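Local coordinates for protein tail component (Lactobacillus phage J-1, PDB 5LY8) that forms a carbohydrate-binding module of the phage's evolved distal tail protein, probably recognising saccharides on the Lactobacillus casei cell surface during infection, at residues G80-N85 and S229-I234; F94-R99 and F114-Q119. All coordinates share one frame; numbering follows the deposited sequence.

Contact 1: residues G80-N85 and S229-I234; sequences GTIPKN and SYFEWI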
loop_
_atom_site.group_PDB
_atom_site.type_symbol
_atom_site.label_atom_id
_atom_site.label_comp_id
_atom_site.label_asym_id
_atom_site.label_seq_id
_atom_site.Cartn_x
_atom_site.Cartn_y
_atom_site.Cartn_z
ATOM N N GLY A 80 -4.823 -9.519 4.971
ATOM C CA GLY A 80 -6.130 -9.935 5.473
ATOM C C GLY A 80 -7.065 -10.227 4.323
ATOM O O GLY A 80 -6.787 -9.896 3.162
ATOM N N THR A 81 -8.193 -10.834 4.655
ATOM C CA THR A 81 -9.226 -11.183 3.683
ATOM C C THR A 81 -10.349 -10.170 3.681
ATOM O O THR A 81 -10.647 -9.547 4.711
ATOM C CB THR A 81 -9.733 -12.603 3.887
ATOM O OG1 THR A 81 -10.398 -12.661 5.137
ATOM C CG2 THR A 81 -8.627 -13.619 3.798
ATOM N N ILE A 82 -10.957 -9.992 2.505
ATOM C CA ILE A 82 -12.040 -9.025 2.333
ATOM C C ILE A 82 -13.249 -9.769 1.795
ATOM O O ILE A 82 -13.196 -10.255 0.665
ATOM C CB ILE A 82 -11.621 -7.875 1.385
ATOM C CG1 ILE A 82 -10.423 -7.104 1.973
ATOM C CG2 ILE A 82 -12.807 -6.913 1.115
ATOM C CD1 ILE A 82 -9.859 -6.098 0.943
ATOM N N PRO A 83 -14.336 -9.886 2.582
ATOM C CA PRO A 83 -15.546 -10.549 2.082
ATOM C C PRO A 83 -16.385 -9.568 1.253
ATOM O O PRO A 83 -16.135 -8.363 1.228
ATOM C CB PRO A 83 -16.262 -10.970 3.372
ATOM C CG PRO A 83 -15.831 -9.997 4.399
ATOM C CD PRO A 83 -14.510 -9.382 3.956
ATOM N N LYS A 84 -17.387 -10.098 0.566
ATOM C CA LYS A 84 -18.344 -9.297 -0.205
ATOM C C LYS A 84 -19.075 -8.321 0.725
ATOM O O LYS A 84 -19.193 -8.559 1.934
ATOM C CB LYS A 84 -19.382 -10.211 -0.867
ATOM C CG LYS A 84 -18.780 -10.951 -2.052
ATOM C CD LYS A 84 -19.781 -11.962 -2.612
ATOM C CE LYS A 84 -19.237 -12.529 -3.891
ATOM N NZ LYS A 84 -20.119 -13.591 -4.446
ATOM N N ASN A 85 -19.558 -7.216 0.165
ATOM C CA ASN A 85 -20.349 -6.284 0.964
ATOM C C ASN A 85 -21.739 -6.928 1.291
ATOM O O ASN A 85 -22.063 -8.018 0.804
ATOM C CB ASN A 85 -20.441 -4.923 0.256
ATOM C CG ASN A 85 -21.280 -4.871 -0.990
ATOM O OD1 ASN A 85 -22.121 -5.742 -1.248
ATOM N ND2 ASN A 85 -21.066 -3.834 -1.798
ATOM N N SER A 229 -4.923 1.416 9.711
ATOM C CA SER A 229 -5.300 0.764 8.465
ATOM C C SER A 229 -6.778 0.425 8.491
ATOM O O SER A 229 -7.259 -0.115 9.491
ATOM C CB SER A 229 -4.518 -0.543 8.302
ATOM O OG SER A 229 -4.712 -1.140 7.025
ATOM N N TYR A 230 -7.490 0.638 7.376
ATOM C CA TYR A 230 -8.867 0.162 7.295
ATOM C C TYR A 230 -9.256 0.024 5.855
ATOM O O TYR A 230 -8.705 0.683 4.961
ATOM C CB TYR A 230 -9.891 1.014 8.078
ATOM C CG TYR A 230 -10.030 2.446 7.640
ATOM C CD1 TYR A 230 -10.922 2.805 6.631
ATOM C CD2 TYR A 230 -9.332 3.455 8.285
ATOM C CE1 TYR A 230 -11.112 4.138 6.277
ATOM C CE2 TYR A 230 -9.495 4.791 7.923
ATOM C CZ TYR A 230 -10.396 5.127 6.928
ATOM O OH TYR A 230 -10.528 6.453 6.553
ATOM N N PHE A 231 -10.286 -0.789 5.638
ATOM C CA PHE A 231 -10.901 -0.941 4.332
ATOM C C PHE A 231 -12.398 -0.840 4.553
ATOM O O PHE A 231 -12.933 -1.473 5.482
ATOM C CB PHE A 231 -10.593 -2.312 3.732
ATOM C CG PHE A 231 -11.291 -2.572 2.410
ATOM C CD1 PHE A 231 -10.645 -2.330 1.207
ATOM C CD2 PHE A 231 -12.614 -3.020 2.375
ATOM C CE1 PHE A 231 -11.293 -2.574 -0.007
ATOM C CE2 PHE A 231 -13.269 -3.228 1.160
ATOM C CZ PHE A 231 -12.605 -3.026 -0.018
ATOM N N GLU A 232 -13.071 -0.043 3.723
ATOM C CA GLU A 232 -14.519 0.075 3.733
ATOM C C GLU A 232 -15.115 -0.093 2.370
ATOM O O GLU A 232 -14.657 0.543 1.425
ATOM C CB GLU A 232 -14.973 1.464 4.231
ATOM C CG GLU A 232 -14.539 1.898 5.610
ATOM C CD GLU A 232 -14.942 3.321 5.959
ATOM O OE1 GLU A 232 -15.081 3.581 7.172
ATOM O OE2 GLU A 232 -14.971 4.195 5.056
ATOM N N TRP A 233 -16.203 -0.861 2.293
ATOM C CA TRP A 233 -17.048 -0.848 1.118
ATOM C C TRP A 233 -17.852 0.455 1.223
ATOM O O TRP A 233 -18.295 0.801 2.321
ATOM C CB TRP A 233 -18.018 -2.025 1.123
ATOM C CG TRP A 233 -17.351 -3.351 0.930
ATOM C CD1 TRP A 233 -17.272 -4.364 1.837
ATOM C CD2 TRP A 233 -16.666 -3.802 -0.240
ATOM N NE1 TRP A 233 -16.655 -5.452 1.273
ATOM C CE2 TRP A 233 -16.276 -5.140 -0.002
ATOM C CE3 TRP A 233 -16.415 -3.238 -1.497
ATOM C CZ2 TRP A 233 -15.583 -5.899 -0.952
ATOM C CZ3 TRP A 233 -15.703 -3.985 -2.425
ATOM C CH2 TRP A 233 -15.293 -5.293 -2.141
ATOM N N ILE A 234 -18.025 1.177 0.115
ATOM C CA ILE A 234 -18.767 2.439 0.148
ATOM C C ILE A 234 -19.892 2.424 -0.883
ATOM O O ILE A 234 -19.893 1.591 -1.802
ATOM C CB ILE A 234 -17.855 3.679 0.034
ATOM C CG1 ILE A 234 -17.186 3.735 -1.340
ATOM C CG2 ILE A 234 -16.842 3.784 1.212
ATOM C CD1 ILE A 234 -16.265 4.923 -1.594
HETATM O O HOH W 1 -19.481 -1.311 -1.815
#

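Contact 2: residues F94-R99 and F114-Q119; sequences FQFVNR and FNLTYQ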
loop_
_atom_site.group_PDB
_atom_site.type_symbol
_atom_site.label_atom_id
_atom_site.label_comp_id
_atom_site.label_asym_id
_atom_site.label_seq_id
_atom_site.Cartn_x
_atom_site.Cartn_y
_atom_site.Cartn_z
ATOM N N PHE A 94 -15.095 1.234 -3.043
ATOM C CA PHE A 94 -14.444 1.065 -1.748
ATOM C C PHE A 94 -13.449 2.149 -1.520
ATOM O O PHE A 94 -13.094 2.878 -2.446
ATOM C CB PHE A 94 -13.696 -0.304 -1.691
ATOM C CG PHE A 94 -12.602 -0.511 -2.718
ATOM C CD1 PHE A 94 -11.394 0.186 -2.630
ATOM C CD2 PHE A 94 -12.772 -1.407 -3.766
ATOM C CE1 PHE A 94 -10.400 0.018 -3.605
ATOM C CE2 PHE A 94 -11.746 -1.615 -4.700
ATOM C CZ PHE A 94 -10.579 -0.889 -4.625
ATOM N N GLN A 95 -12.968 2.235 -0.280
ATOM C CA GLN A 95 -11.766 2.991 0.037
ATOM C C GLN A 95 -10.904 2.170 0.972
ATOM O O GLN A 95 -11.411 1.543 1.919
ATOM C CB GLN A 95 -11.995 4.407 0.551
ATOM C CG GLN A 95 -12.658 4.526 1.893
ATOM C CD GLN A 95 -12.549 5.934 2.435
ATOM O OE1 GLN A 95 -11.712 6.737 1.992
ATOM N NE2 GLN A 95 -13.312 6.227 3.475
ATOM N N PHE A 96 -9.604 2.201 0.716
ATOM C CA PHE A 96 -8.581 1.473 1.484
ATOM C C PHE A 96 -7.586 2.506 1.947
ATOM O O PHE A 96 -6.923 3.111 1.100
ATOM C CB PHE A 96 -7.956 0.460 0.534
ATOM C CG PHE A 96 -6.801 -0.365 1.022
ATOM C CD1 PHE A 96 -6.848 -1.024 2.254
ATOM C CD2 PHE A 96 -5.709 -0.590 0.210
ATOM C CE1 PHE A 96 -5.810 -1.865 2.663
ATOM C CE2 PHE A 96 -4.663 -1.419 0.625
ATOM C CZ PHE A 96 -4.726 -2.076 1.839
ATOM N N VAL A 97 -7.529 2.752 3.260
ATOM C CA VAL A 97 -6.807 3.897 3.812
ATOM C C VAL A 97 -5.756 3.441 4.785
ATOM O O VAL A 97 -6.084 2.717 5.748
ATOM C CB VAL A 97 -7.810 4.854 4.509
ATOM C CG1 VAL A 97 -7.105 6.103 5.050
ATOM C CG2 VAL A 97 -8.941 5.264 3.556
ATOM N N ASN A 98 -4.520 3.903 4.587
ATOM C CA ASN A 98 -3.407 3.522 5.439
ATOM C C ASN A 98 -2.622 4.742 5.835
ATOM O O ASN A 98 -2.099 5.446 4.963
ATOM C CB ASN A 98 -2.526 2.546 4.697
ATOM C CG ASN A 98 -3.151 1.182 4.658
ATOM O OD1 ASN A 98 -3.125 0.470 5.652
ATOM N ND2 ASN A 98 -3.778 0.820 3.540
ATOM N N ARG A 99 -2.557 5.015 7.139
ATOM C CA ARG A 99 -1.824 6.177 7.649
ATOM C C ARG A 99 -0.396 5.783 7.937
ATOM O O ARG A 99 -0.168 4.788 8.629
ATOM C CB ARG A 99 -2.487 6.695 8.924
ATOM C CG ARG A 99 -1.796 7.944 9.443
ATOM C CD ARG A 99 -2.614 8.636 10.503
ATOM N NE ARG A 99 -1.811 9.700 11.105
ATOM C CZ ARG A 99 -2.307 10.809 11.644
ATOM N NH1 ARG A 99 -3.620 11.017 11.666
ATOM N NH2 ARG A 99 -1.489 11.730 12.149
ATOM N N PHE A 114 0.894 -0.801 -0.520
ATOM C CA PHE A 114 -0.448 -1.086 -0.019
ATOM C C PHE A 114 -1.197 -1.665 -1.217
ATOM O O PHE A 114 -1.436 -0.966 -2.214
ATOM C CB PHE A 114 -1.137 0.140 0.569
ATOM C CG PHE A 114 -0.472 0.588 1.852
ATOM C CD1 PHE A 114 -0.544 -0.192 2.989
ATOM C CD2 PHE A 114 0.268 1.756 1.901
ATOM C CE1 PHE A 114 0.099 0.202 4.174
ATOM C CE2 PHE A 114 0.899 2.162 3.094
ATOM C CZ PHE A 114 0.795 1.385 4.226
ATOM N N ASN A 115 -1.516 -2.968 -1.131
ATOM C CA ASN A 115 -2.045 -3.740 -2.242
ATOM C C ASN A 115 -3.397 -4.322 -1.974
ATOM O O ASN A 115 -3.674 -4.765 -0.852
ATOM C CB ASN A 115 -1.075 -4.925 -2.503
ATOM C CG ASN A 115 0.309 -4.476 -2.878
ATOM O OD1 ASN A 115 0.486 -3.359 -3.358
ATOM N ND2 ASN A 115 1.312 -5.308 -2.644
ATOM N N LEU A 116 -4.227 -4.341 -3.023
ATOM C CA LEU A 116 -5.522 -5.023 -3.026
ATOM C C LEU A 116 -5.404 -6.134 -4.056
ATOM O O LEU A 116 -4.869 -5.926 -5.157
ATOM C CB LEU A 116 -6.662 -4.063 -3.350
ATOM C CG LEU A 116 -6.864 -2.994 -2.269
ATOM C CD1 LEU A 116 -7.782 -1.921 -2.751
ATOM C CD2 LEU A 116 -7.384 -3.592 -0.945
ATOM N N THR A 117 -5.900 -7.320 -3.688
ATOM C CA THR A 117 -5.712 -8.523 -4.482
ATOM C C THR A 117 -6.995 -9.266 -4.715
ATOM O O THR A 117 -7.993 -9.023 -4.034
ATOM C CB THR A 117 -4.685 -9.432 -3.756
ATOM O OG1 THR A 117 -5.208 -9.875 -2.495
ATOM C CG2 THR A 117 -3.338 -8.728 -3.519
ATOM N N TYR A 118 -6.949 -10.204 -5.656
ATOM C CA TYR A 118 -8.051 -11.120 -5.919
ATOM C C TYR A 118 -7.461 -12.451 -6.288
ATOM O O TYR A 118 -6.659 -12.540 -7.234
ATOM C CB TYR A 118 -9.021 -10.652 -7.019
ATOM C CG TYR A 118 -10.255 -11.529 -7.111
ATOM C CD1 TYR A 118 -11.167 -11.583 -6.064
ATOM C CD2 TYR A 118 -10.487 -12.336 -8.223
ATOM C CE1 TYR A 118 -12.287 -12.401 -6.125
ATOM C CE2 TYR A 118 -11.623 -13.136 -8.301
ATOM C CZ TYR A 118 -12.522 -13.156 -7.251
ATOM O OH TYR A 118 -13.638 -13.956 -7.307
ATOM N N GLN A 119 -7.875 -13.521 -5.597
ATOM C CA GLN A 119 -7.404 -14.882 -5.860
ATOM C C GLN A 119 -5.877 -14.935 -6.022
ATOM O O GLN A 119 -5.371 -15.628 -6.906
ATOM C CB GLN A 119 -8.172 -15.546 -7.035
ATOM C CG GLN A 119 -9.662 -15.664 -6.714
ATOM C CD GLN A 119 -10.499 -16.370 -7.769
ATOM O OE1 GLN A 119 -10.315 -16.266 -9.011
ATOM N NE2 GLN A 119 -11.537 -17.028 -7.304
#

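Contact 1: residues G80-N85 and S229-I234
In the concanavalin-like beta-sandwich of this carbohydrate-binding module, strand 73-81 of one sheet runs out into a loop that continues alongside strand 223-238 of the other; here I82 packs on F231 and W233, while P83 O and N85 meet W233 alone. I82 meets both aromatic side chains with different branches. Its CD1 sits over one face of the F231 ring, 3.9 Å from the centroid and 14° off the ring normal, a CH-pi contact. With CG1 beside the backbone N (chi1 -62°), the other branch of I82, CG2, is anti to that N and faces the seam between the two aromatics, 3.7 Å from F231 CE2 and 3.6 Å from W233 CZ2. The rim of the F231 ring at CE2 in turn lies over the centre of one face of the W233 indole. Against the opposite face of the indole rests N85, whose CB stands 3.7 Å from the centroid of the five-membered ring, a second CH-pi contact. The indole is thus sandwiched between an aromatic rim and a methylene. Its rotation is fixed at the edge: NE1 of W233 donates to the carbonyl O of P83 across 3.0 Å, with the acceptor near the ring plane and the donor in the carbonyl plane. The N-H...O angle of 140° makes this a bent bond, but it satisfies the indole N-H in a buried setting. The amide of N85 continues past the ring; its OD1 accepts from S89 N, further along the same loop. Strand 11-20 borders the same cluster, V17 touching both F231 and W233. At the far end one water bridges the segments, accepting from N85 ND2 at 3.0 Å and donating to I234 O at 2.9 Å.

Contact 2: residues F94-R99 and F114-Q119
With CG anti to the carbonyl carbon in both residues (chi1 -76° in N98, -69° in F114), the amide of N98 and the ring of F114 lie flat against each other inside the beta-sandwich. The planes are only 7° apart. N98 CB sits over the centre of the ring, 3.5 Å from the centroid, while N98 CG lies 3.4 Å from F114 CD1, so the methylene makes a CH-pi contact and the amide a stack on the same face. The contact joins strands of the two facing sheets, 94-103 and 110-118, whose segments run nearly antiparallel with axes 9.0 Å apart, a spacing filled by side chains. F96 reaches across, its ring passing alongside L116, which comes from the other sheet in the opposite direction. L116 CD2 covers one face of that ring, 3.7 Å from the centroid, and N98 ND2 lies above the opposite face toward the rim. F114 C and N115 N lie at the F96 ring edge, in its plane; F96 CE2 also packs 3.9 Å from F114 CB, which is oblique to the ring. The other methyl, L116 CD1, approaches F94 CE1 obliquely at 3.4 Å, a tight apolar contact. L116 therefore divides its two methyls between two phenylalanines. The polar end of N98 is buried, but its OD1 is gripped by two hydrogen bonds, consistent with an amide held flat over F114: one from W226 NE1, the other with S229 OG.

How the contacts relate
Both contacts bridge the two sheets of one sandwich, their centres about 8 Å apart, and contact 2 is nested in the chain loop that contact 1 closes. Strands 94-103 and 223-238 are neighbours in one sheet: E232 N lies 2.9 Å from Q95 O, a probable backbone hydrogen bond, and the polar side-chain tie between the contacts, S229 OG to N98 OD1, spans 2.6 Å. Side chains also merge into one hydrophobic layer, with F231 CZ 3.4 Å from F94 CB and L116 touched by both I82 and F231. Contact 1 lies away from the magnesium sites; in contact 2 the N98 side chain is about 11 Å from a bound magnesium ion and about 9 Å from the side chain of its ligand Q227.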